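Local atomic coordinates of IMC sub-compartment protein ISP1 (Toxoplasma gondii, PDB entry 4CHM), a protein that probably acts in daughter-cell formation during parasite replication, as an inner membrane complex protein with a pleckstrin homology fold. Residues S63-L68 / L93-S98; V26-Q31 / I102-D107; R18-G23 / C38-N43. All blocks are in the same frame, centred on the assembly; numbering follows the deposited sequence.

Contact 1 of 3, residues S63-L68 / L93-S98; sequences SDIKAL and LHLLES. With SO4 (sulfate ion), chain F.
Asp64 lays its carboxylate across Leu95 and the turn that follows it, OD2 resting 3.6 Å from Leu95 CB. With CG anti to the backbone N (chi1 -172°), OD1 accepts Glu97 N at 2.8 Å, nearly in line with its C-O bond, while a water links OD2 to Ser98 N. Asp64 O takes Leu96 N in a short bond of 2.6 Å, the donor standing above the carbonyl plane. One aspartate thus ties down the strand exit. Ser98 OG gives to sulfate O4 at 2.8 Å; Arg58 and Asn100 share this ion, probably from the crystallisation liquor. Beyond Asp64 lies a classic beta bulge: Lys66 N (2.9 Å) and, weakly, Ala67 N both give to His94 O, and His94 N returns a bond to Ala67 O. Lys66 runs alongside His94, CE 4.0 Å from CE1, and Ala67 CB meets the edge of that ring. Ile65, Leu68, Leu93 and Leu95 share the other face, where Leu68 CD2 and Leu93 CD2 touch at 3.6 Å. Strand 65-69 is an outer strand of the sheet beside 90-95; Ile60 of strand 56-61 packs on Ile65, Leu93 and Leu95, and helix 109-125 meets Leu68 through Leu119 and Leu93 through Phe115.

Contact 2 of 3, residues V26-Q31 / I102-D107; sequences VLVLLQ and IPLRFD. With SO4 (sulfate ion), chain H.
Leu27 and Arg105 form the hydrogen-bonded pair of this antiparallel ladder: Leu27 N gives to Arg105 O at 3.2 Å, and Arg105 N answers to Leu27 O at 2.8 Å. Leu29 N adds a bond to Pro103 O. Between these rungs, CA-H...O contacts run from Leu104 to Leu27 O and from Val28 to Pro103 O.

Apolar packing joins the side chains on the Val28 and Leu104 face, CG2 of Val28 lying 3.8 Å from Leu104 CD2. Val26 makes an off-centre CH-pi contact, its CG1 4.3 Å from the centroid of the Phe106 ring.

The charged group sits on the other face. Leu29 crosses Arg105 at about a right angle and sets CD2 over the centre of one guanidinium face, 3.8 Å above its plane. The bend at chi3 (-71°) turns that group back across the leucine, and NH1 and NH2 grip a sulfate, probably from the crystallisation liquor, NH1 reaching O4 at 2.8 Å and NH2 reaching O2 at 3.1 Å. A salt bridge from NE to Asp87 and a bond from NH2 to Asn83 O further fix its rotation.

Strands 24-29 and 101-105, the first and last of the pleckstrin homology fold, pair here, flanked by 35-43 and 90-95; Ile51 of strand 48-53 packs on Val28 and Leu104, and Phe115 of helix 109-125 meets the Phe106 ring.

Contact 3 of 3, residues R18-G23 / C38-N43; sequences RRLLAG and CILHYN
Leu20 O receives Tyr42 N in the one backbone hydrogen bond that crosses from helix to strand, 3.0 Å long. The donor stands 49° out of the carbonyl plane, so the bond does not follow a lone pair. The same oxygen takes a CA-H...O contact from His41 and, weakly, Gly23 N from within its own segment; the last turn of the helix is thereby stitched to the strand that crosses it at 99°. A second CA-H...O contact joins Gly23 CA to Leu40 O at 3.3 Å.

Apolar contacts are carried by two leucines. Leu20 places CG anti to the backbone N (chi1 -162°), which brings its branches onto Leu40 and Tyr42: CD1 meets Leu40 CG at 3.6 Å, while CG lies at the same distance from Tyr42 CB. Leu21 runs side by side with Tyr42, and its CD2 approaches the phenol ring at the edge, in the ring plane, 4.0 Å from Tyr42 CD2.

The polar ring of His41 lies against the helix end, edge toward it. Its NE2 comes to 2.9 Å from Leu21 O, which lies near the ring plane, and Gly23 N also faces the ring edge, 3.7 Å from His41 CD2. Gly23 is the first residue to leave helical backbone angles, with positive phi, and its CA packs 4.1 Å from Ile39 CG2.

Through Gly23, helix 10-22 runs on into strand 24-29, which pairs with strand 35-43. The N-terminal helix so meets strand 35-43 just past that pairing, beside the C-terminal helix 109-125 characteristic of the pleckstrin homology fold: Phe115 and Leu118 pack on Leu20, Phe115 also on Leu40, and Leu122 on Tyr42. On its other side strand 35-43 pairs with strand 48-53, and a disulfide between Cys38 and Cys53 joins the two.

All three contacts reach the strongly bent antiparallel sheet of the pleckstrin homology fold, whose C-terminal helix 109-125 packs against residues of each. Contact 2 is central: its centre lies about 15 Å from that of contact 1 and 14 Å from that of contact 3, which are themselves about 18 Å apart and do not touch. Leu93 N probably bonds to Ile102 O, joining contacts 1 and 2 through neighbouring strands 90-95 and 101-105; Val26 O and Cys38 N do likewise for contacts 2 and 3. Along the chain, contact 3 closes before contact 1 opens, contact 1 is nested inside contact 2, and contacts 2 and 3 interlock, bringing early and late strands together.

Contact 1 of 3, residues S63-L68 / L93-S98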
loop_
_atom_site.group_PDB
_atom_site.type_symbol
_atom_site.label_atom_id
_atom_site.label_comp_id
_atom_site.label_asym_id
_atom_site.label_seq_id
_atom_site.Cartn_x
_atom_site.Cartn_y
_atom_site.Cartn_z
ATOM N N SER A 63 9.843 -9.741 -0.845
ATOM C CA SER A 63 10.833 -10.046 0.137
ATOM C C SER A 63 11.631 -8.787 0.495
ATOM O O SER A 63 12.339 -8.772 1.487
ATOM C CB SER A 63 11.739 -11.180 -0.349
ATOM O OG SER A 63 12.347 -10.848 -1.589
ATOM N N ASP A 64 11.436 -7.702 -0.260
ATOM C CA ASP A 64 12.061 -6.421 0.090
ATOM C C ASP A 64 11.153 -5.533 0.947
ATOM O O ASP A 64 11.510 -4.418 1.297
ATOM C CB ASP A 64 12.484 -5.664 -1.173
ATOM C CG ASP A 64 13.296 -4.426 -0.861
ATOM O OD1 ASP A 64 14.155 -4.494 0.034
ATOM O OD2 ASP A 64 13.052 -3.372 -1.475
ATOM N N ILE A 65 9.961 -6.011 1.233
ATOM C CA ILE A 65 9.035 -5.244 2.019
ATOM C C ILE A 65 9.135 -5.718 3.450
ATOM O O ILE A 65 8.594 -6.746 3.807
ATOM C CB ILE A 65 7.591 -5.368 1.501
ATOM C CG1 ILE A 65 7.493 -4.791 0.084
ATOM C CG2 ILE A 65 6.639 -4.601 2.428
ATOM C CD1 ILE A 65 6.321 -5.341 -0.721
ATOM N N LYS A 66 9.904 -4.974 4.232
ATOM C CA LYS A 66 10.249 -5.315 5.587
ATOM C C LYS A 66 9.037 -5.122 6.519
ATOM O O LYS A 66 8.854 -5.878 7.465
ATOM C CB LYS A 66 11.395 -4.404 6.024
ATOM C CG LYS A 66 12.034 -4.718 7.361
ATOM C CD LYS A 66 13.074 -3.639 7.676
ATOM C CE LYS A 66 13.191 -3.358 9.169
ATOM N NZ LYS A 66 13.413 -4.612 9.939
ATOM N N ALA A 67 8.215 -4.117 6.241
ATOM C CA ALA A 67 7.130 -3.742 7.173
ATOM C C ALA A 67 6.079 -2.903 6.446
ATOM O O ALA A 67 6.407 -2.181 5.512
ATOM C CB ALA A 67 7.695 -2.950 8.356
ATOM N N LEU A 68 4.873 -2.870 6.953
ATOM C CA LEU A 68 3.908 -1.941 6.469
ATOM C C LEU A 68 3.574 -0.947 7.538
ATOM O O LEU A 68 3.176 -1.307 8.589
ATOM C CB LEU A 68 2.655 -2.622 5.953
ATOM C CG LEU A 68 2.794 -3.703 4.918
ATOM C CD1 LEU A 68 1.693 -4.696 5.054
ATOM C CD2 LEU A 68 2.926 -3.199 3.516
ATOM N N LEU A 93 5.102 1.284 2.276
ATOM C CA LEU A 93 5.972 0.128 2.244
ATOM C C LEU A 93 7.323 0.513 2.754
ATOM O O LEU A 93 8.048 1.298 2.118
ATOM C CB LEU A 93 6.120 -0.413 0.816
ATOM C CG LEU A 93 4.874 -0.509 -0.050
ATOM C CD1 LEU A 93 5.315 -0.866 -1.466
ATOM C CD2 LEU A 93 3.895 -1.541 0.512
ATOM N N HIS A 94 7.683 -0.052 3.884
ATOM C CA HIS A 94 9.008 0.114 4.430
ATOM C C HIS A 94 9.880 -0.964 3.807
ATOM O O HIS A 94 9.651 -2.122 3.999
ATOM C CB HIS A 94 8.962 -0.038 5.955
ATOM C CG HIS A 94 10.247 0.279 6.637
ATOM N ND1 HIS A 94 10.574 -0.225 7.865
ATOM C CD2 HIS A 94 11.284 1.048 6.261
ATOM C CE1 HIS A 94 11.763 0.212 8.215
ATOM N NE2 HIS A 94 12.213 0.992 7.261
ATOM N N LEU A 95 10.887 -0.550 3.067
ATOM C CA LEU A 95 11.698 -1.470 2.284
ATOM C C LEU A 95 12.962 -1.954 2.998
ATOM O O LEU A 95 13.607 -1.197 3.640
ATOM C CB LEU A 95 12.057 -0.871 0.925
ATOM C CG LEU A 95 10.914 -0.266 0.133
ATOM C CD1 LEU A 95 11.345 0.430 -1.132
ATOM C CD2 LEU A 95 9.852 -1.294 -0.136
ATOM N N LEU A 96 13.252 -3.238 2.891
ATOM C CA LEU A 96 14.415 -3.829 3.534
ATOM C C LEU A 96 15.780 -3.354 3.070
ATOM O O LEU A 96 16.558 -2.910 3.862
ATOM C CB LEU A 96 14.342 -5.342 3.376
ATOM C CG LEU A 96 15.357 -6.269 4.048
ATOM C CD1 LEU A 96 15.733 -5.819 5.436
ATOM C CD2 LEU A 96 14.834 -7.686 4.062
ATOM N N GLU A 97 16.030 -3.332 1.776
ATOM C CA GLU A 97 17.368 -2.950 1.308
ATOM C C GLU A 97 17.713 -1.501 1.614
ATOM O O GLU A 97 18.750 -1.229 2.207
ATOM C CB GLU A 97 17.539 -3.216 -0.180
ATOM C CG GLU A 97 18.941 -2.923 -0.712
ATOM C CD GLU A 97 19.065 -3.257 -2.193
ATOM O OE1 GLU A 97 18.717 -4.389 -2.591
ATOM O OE2 GLU A 97 19.490 -2.387 -2.959
ATOM N N SER A 98 16.844 -0.577 1.198
ATOM C CA SER A 98 17.113 0.845 1.320
ATOM C C SER A 98 16.758 1.353 2.705
ATOM O O SER A 98 17.240 2.385 3.119
ATOM C CB SER A 98 16.330 1.631 0.258
ATOM O OG SER A 98 14.950 1.731 0.592
HETATM S S SO4 F . 14.950 3.923 -2.369
HETATM O O1 SO4 F . 15.096 4.810 -1.182
HETATM O O2 SO4 F . 16.279 3.545 -2.864
HETATM O O3 SO4 F . 14.217 4.678 -3.425
HETATM O O4 SO4 F . 14.222 2.673 -1.988
HETATM O O HOH W 1 14.740 -1.226 -0.870
#

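Contact 2 of 3, residues V26-Q31 / I102-D107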
loop_
_atom_site.group_PDB
_atom_site.type_symbol
_atom_site.label_atom_id
_atom_site.label_comp_id
_atom_site.label_asym_id
_atom_site.label_seq_id
_atom_site.Cartn_x
_atom_site.Cartn_y
_atom_site.Cartn_z
ATOM N N VAL A 26 -3.873 3.999 -7.544
ATOM C CA VAL A 26 -3.448 4.585 -6.300
ATOM C C VAL A 26 -2.625 5.818 -6.534
ATOM O O VAL A 26 -2.217 6.064 -7.596
ATOM C CB VAL A 26 -2.584 3.646 -5.432
ATOM C CG1 VAL A 26 -3.304 2.439 -4.958
ATOM C CG2 VAL A 26 -1.266 3.334 -6.055
ATOM N N LEU A 27 -2.369 6.549 -5.475
ATOM C CA LEU A 27 -1.389 7.606 -5.470
ATOM C C LEU A 27 -0.173 7.257 -4.671
ATOM O O LEU A 27 -0.245 6.598 -3.674
ATOM C CB LEU A 27 -1.952 8.891 -4.918
ATOM C CG LEU A 27 -3.238 9.440 -5.453
ATOM C CD1 LEU A 27 -3.525 10.758 -4.780
ATOM C CD2 LEU A 27 -3.168 9.601 -6.931
ATOM N N VAL A 28 0.954 7.723 -5.137
ATOM C CA VAL A 28 2.119 7.758 -4.340
ATOM C C VAL A 28 2.326 9.174 -3.829
ATOM O O VAL A 28 2.168 10.122 -4.541
ATOM C CB VAL A 28 3.322 7.240 -5.121
ATOM C CG1 VAL A 28 4.606 7.531 -4.423
ATOM C CG2 VAL A 28 3.164 5.770 -5.429
ATOM N N LEU A 29 2.645 9.297 -2.565
ATOM C CA LEU A 29 2.877 10.610 -1.966
ATOM C C LEU A 29 4.392 10.900 -1.787
ATOM O O LEU A 29 5.112 10.186 -1.059
ATOM C CB LEU A 29 2.094 10.759 -0.650
ATOM C CG LEU A 29 0.606 10.313 -0.682
ATOM C CD1 LEU A 29 0.022 10.095 0.709
ATOM C CD2 LEU A 29 -0.286 11.264 -1.509
ATOM N N LEU A 30 4.895 11.865 -2.556
ATOM C CA LEU A 30 6.328 12.102 -2.610
ATOM C C LEU A 30 6.776 12.927 -1.390
ATOM O O LEU A 30 5.952 13.591 -0.720
ATOM C CB LEU A 30 6.749 12.763 -3.948
ATOM C CG LEU A 30 6.482 11.930 -5.226
ATOM C CD1 LEU A 30 6.931 12.670 -6.478
ATOM C CD2 LEU A 30 7.178 10.583 -5.176
ATOM N N GLN A 31 8.065 12.855 -1.080
ATOM C CA GLN A 31 8.608 13.505 0.109
ATOM C C GLN A 31 8.374 15.036 0.077
ATOM O O GLN A 31 8.088 15.656 1.109
ATOM C CB GLN A 31 10.098 13.181 0.249
ATOM C CG GLN A 31 10.751 13.896 1.422
ATOM C CD GLN A 31 12.226 13.601 1.570
ATOM O OE1 GLN A 31 12.760 12.759 0.856
ATOM N NE2 GLN A 31 12.901 14.305 2.472
ATOM N N ILE A 102 7.786 3.871 0.834
ATOM C CA ILE A 102 6.946 4.375 -0.236
ATOM C C ILE A 102 5.514 4.482 0.235
ATOM O O ILE A 102 4.838 3.463 0.418
ATOM C CB ILE A 102 7.016 3.471 -1.474
ATOM C CG1 ILE A 102 8.467 3.417 -2.022
ATOM C CG2 ILE A 102 6.061 3.991 -2.555
ATOM C CD1 ILE A 102 8.641 2.476 -3.216
ATOM N N PRO A 103 5.007 5.714 0.364
ATOM C CA PRO A 103 3.626 5.829 0.855
ATOM C C PRO A 103 2.587 5.762 -0.252
ATOM O O PRO A 103 2.632 6.545 -1.191
ATOM C CB PRO A 103 3.614 7.213 1.539
ATOM C CG PRO A 103 5.093 7.605 1.664
ATOM C CD PRO A 103 5.712 7.005 0.444
ATOM N N LEU A 104 1.653 4.817 -0.120
ATOM C CA LEU A 104 0.594 4.591 -1.111
ATOM C C LEU A 104 -0.692 5.054 -0.495
ATOM O O LEU A 104 -1.037 4.657 0.643
ATOM C CB LEU A 104 0.429 3.107 -1.409
ATOM C CG LEU A 104 1.650 2.332 -1.890
ATOM C CD1 LEU A 104 1.319 0.864 -1.963
ATOM C CD2 LEU A 104 2.101 2.850 -3.225
ATOM N N ARG A 105 -1.437 5.865 -1.219
ATOM C CA ARG A 105 -2.775 6.268 -0.722
ATOM C C ARG A 105 -3.876 5.565 -1.535
ATOM O O ARG A 105 -3.913 5.687 -2.755
ATOM C CB ARG A 105 -2.964 7.783 -0.814
ATOM C CG ARG A 105 -4.352 8.211 -0.299
ATOM C CD ARG A 105 -4.560 9.695 -0.463
ATOM N NE ARG A 105 -3.739 10.494 0.464
ATOM C CZ ARG A 105 -3.596 11.822 0.357
ATOM N NH1 ARG A 105 -4.153 12.457 -0.677
ATOM N NH2 ARG A 105 -2.838 12.505 1.222
ATOM N N PHE A 106 -4.706 4.779 -0.855
ATOM C CA PHE A 106 -5.783 4.053 -1.498
ATOM C C PHE A 106 -7.020 4.934 -1.584
ATOM O O PHE A 106 -7.040 6.018 -1.027
ATOM C CB PHE A 106 -6.081 2.745 -0.723
ATOM C CG PHE A 106 -4.978 1.737 -0.817
ATOM C CD1 PHE A 106 -3.858 1.843 0.017
ATOM C CD2 PHE A 106 -4.960 0.795 -1.860
ATOM C CE1 PHE A 106 -2.775 0.988 -0.154
ATOM C CE2 PHE A 106 -3.893 -0.054 -2.023
ATOM C CZ PHE A 106 -2.793 0.037 -1.171
ATOM N N ASP A 107 -8.087 4.402 -2.168
ATOM C CA ASP A 107 -9.340 5.144 -2.346
ATOM C C ASP A 107 -10.076 5.479 -1.041
ATOM O O ASP A 107 -10.908 6.362 -1.010
ATOM C CB ASP A 107 -10.272 4.370 -3.275
ATOM C CG ASP A 107 -9.780 4.363 -4.704
ATOM O OD1 ASP A 107 -8.618 4.769 -4.939
ATOM O OD2 ASP A 107 -10.552 3.975 -5.604
HETATM S S SO4 H . -4.500 15.849 0.408
HETATM O O1 SO4 H . -5.857 15.442 0.933
HETATM O O2 SO4 H . -3.382 15.519 1.392
HETATM O O3 SO4 H . -4.481 17.318 0.109
HETATM O O4 SO4 H . -4.188 15.205 -0.914
#

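Contact 3 of 3, residues R18-G23 / C38-N43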
loop_
_atom_site.group_PDB
_atom_site.type_symbol
_atom_site.label_atom_id
_atom_site.label_comp_id
_atom_site.label_asym_id
_atom_site.label_seq_id
_atom_site.Cartn_x
_atom_site.Cartn_y
_atom_site.Cartn_z
ATOM N N ARG A 18 -8.246 -9.528 -6.120
ATOM C CA ARG A 18 -8.599 -9.527 -7.525
ATOM C C ARG A 18 -8.213 -8.202 -8.205
ATOM O O ARG A 18 -7.641 -8.208 -9.289
ATOM C CB ARG A 18 -10.081 -9.808 -7.715
ATOM C CG ARG A 18 -10.481 -9.865 -9.188
ATOM C CD ARG A 18 -11.986 -9.769 -9.383
ATOM N NE ARG A 18 -12.393 -8.399 -9.693
ATOM C CZ ARG A 18 -12.994 -7.587 -8.834
ATOM N NH1 ARG A 18 -13.278 -8.018 -7.612
ATOM N NH2 ARG A 18 -13.325 -6.351 -9.199
ATOM N N ARG A 19 -8.485 -7.087 -7.568
ATOM C CA ARG A 19 -8.148 -5.813 -8.162
ATOM C C ARG A 19 -6.633 -5.577 -8.255
ATOM O O ARG A 19 -6.162 -5.062 -9.221
ATOM C CB ARG A 19 -8.860 -4.679 -7.478
ATOM C CG ARG A 19 -10.346 -4.639 -7.735
ATOM C CD ARG A 19 -10.982 -3.508 -6.987
ATOM N NE ARG A 19 -11.212 -3.846 -5.621
ATOM C CZ ARG A 19 -10.828 -3.139 -4.579
ATOM N NH1 ARG A 19 -10.195 -2.029 -4.751
ATOM N NH2 ARG A 19 -11.106 -3.555 -3.373
ATOM N N LEU A 20 -5.898 -6.016 -7.257
ATOM C CA LEU A 20 -4.436 -5.934 -7.274
ATOM C C LEU A 20 -3.833 -6.735 -8.414
ATOM O O LEU A 20 -2.848 -6.305 -9.033
ATOM C CB LEU A 20 -3.853 -6.411 -5.936
ATOM C CG LEU A 20 -2.427 -6.063 -5.534
ATOM C CD1 LEU A 20 -2.117 -4.572 -5.741
ATOM C CD2 LEU A 20 -2.128 -6.486 -4.091
ATOM N N LEU A 21 -4.431 -7.879 -8.725
ATOM C CA LEU A 21 -3.929 -8.710 -9.808
ATOM C C LEU A 21 -4.235 -8.088 -11.150
ATOM O O LEU A 21 -3.494 -8.286 -12.110
ATOM C CB LEU A 21 -4.538 -10.125 -9.754
ATOM C CG LEU A 21 -4.201 -10.989 -8.544
ATOM C CD1 LEU A 21 -5.002 -12.276 -8.594
ATOM C CD2 LEU A 21 -2.699 -11.284 -8.485
ATOM N N ALA A 22 -5.356 -7.380 -11.233
ATOM C CA ALA A 22 -5.780 -6.745 -12.472
ATOM C C ALA A 22 -5.114 -5.354 -12.599
ATOM O O ALA A 22 -5.160 -4.708 -13.661
ATOM C CB ALA A 22 -7.305 -6.614 -12.486
ATOM N N GLY A 23 -4.457 -4.925 -11.522
ATOM C CA GLY A 23 -3.913 -3.575 -11.462
ATOM C C GLY A 23 -4.952 -2.613 -10.930
ATOM O O GLY A 23 -6.117 -2.751 -11.245
ATOM N N CYS A 38 -0.755 6.589 -10.069
ATOM C CA CYS A 38 -0.084 5.367 -10.392
ATOM C C CYS A 38 -0.999 4.152 -10.524
ATOM O O CYS A 38 -2.099 4.161 -10.067
ATOM C CB CYS A 38 0.963 5.072 -9.329
ATOM S SG CYS A 38 2.212 6.297 -9.001
ATOM N N ILE A 39 -0.489 3.097 -11.124
ATOM C CA ILE A 39 -1.109 1.789 -11.060
ATOM C C ILE A 39 -0.281 0.842 -10.224
ATOM O O ILE A 39 0.933 0.686 -10.444
ATOM C CB ILE A 39 -1.262 1.198 -12.477
ATOM C CG1 ILE A 39 -2.146 2.128 -13.355
ATOM C CG2 ILE A 39 -1.720 -0.267 -12.442
ATOM C CD1 ILE A 39 -3.591 2.199 -12.922
ATOM N N LEU A 40 -0.946 0.234 -9.247
ATOM C CA LEU A 40 -0.368 -0.746 -8.362
ATOM C C LEU A 40 -0.812 -2.114 -8.801
ATOM O O LEU A 40 -2.011 -2.358 -9.012
ATOM C CB LEU A 40 -0.825 -0.513 -6.918
ATOM C CG LEU A 40 -0.307 -1.439 -5.819
ATOM C CD1 LEU A 40 1.212 -1.284 -5.605
ATOM C CD2 LEU A 40 -1.078 -1.202 -4.506
ATOM N N HIS A 41 0.141 -3.027 -8.888
ATOM C CA HIS A 41 -0.122 -4.350 -9.408
ATOM C C HIS A 41 0.619 -5.377 -8.611
ATOM O O HIS A 41 1.684 -5.101 -8.078
ATOM C CB HIS A 41 0.279 -4.435 -10.883
ATOM C CG HIS A 41 0.052 -5.790 -11.501
ATOM N ND1 HIS A 41 1.047 -6.670 -11.699
ATOM C CD2 HIS A 41 -1.101 -6.376 -12.052
ATOM C CE1 HIS A 41 0.559 -7.788 -12.319
ATOM N NE2 HIS A 41 -0.741 -7.603 -12.540
ATOM N N TYR A 42 0.046 -6.563 -8.486
ATOM C CA TYR A 42 0.789 -7.703 -7.920
ATOM C C TYR A 42 1.050 -8.732 -8.970
ATOM O O TYR A 42 0.118 -9.168 -9.652
ATOM C CB TYR A 42 0.014 -8.375 -6.790
ATOM C CG TYR A 42 0.840 -9.453 -6.090
ATOM C CD1 TYR A 42 2.049 -9.128 -5.473
ATOM C CD2 TYR A 42 0.464 -10.790 -6.132
ATOM C CE1 TYR A 42 2.819 -10.092 -4.856
ATOM C CE2 TYR A 42 1.232 -11.768 -5.512
ATOM C CZ TYR A 42 2.405 -11.412 -4.878
ATOM O OH TYR A 42 3.190 -12.368 -4.262
ATOM N N ASN A 43 2.321 -9.148 -9.072
ATOM C CA ASN A 43 2.762 -10.216 -9.981
ATOM C C ASN A 43 3.066 -11.493 -9.191
ATOM O O ASN A 43 4.122 -11.606 -8.576
ATOM C CB ASN A 43 4.021 -9.755 -10.751
ATOM C CG ASN A 43 4.446 -10.745 -11.829
ATOM O OD1 ASN A 43 4.834 -11.868 -11.536
ATOM N ND2 ASN A 43 4.357 -10.329 -13.080
#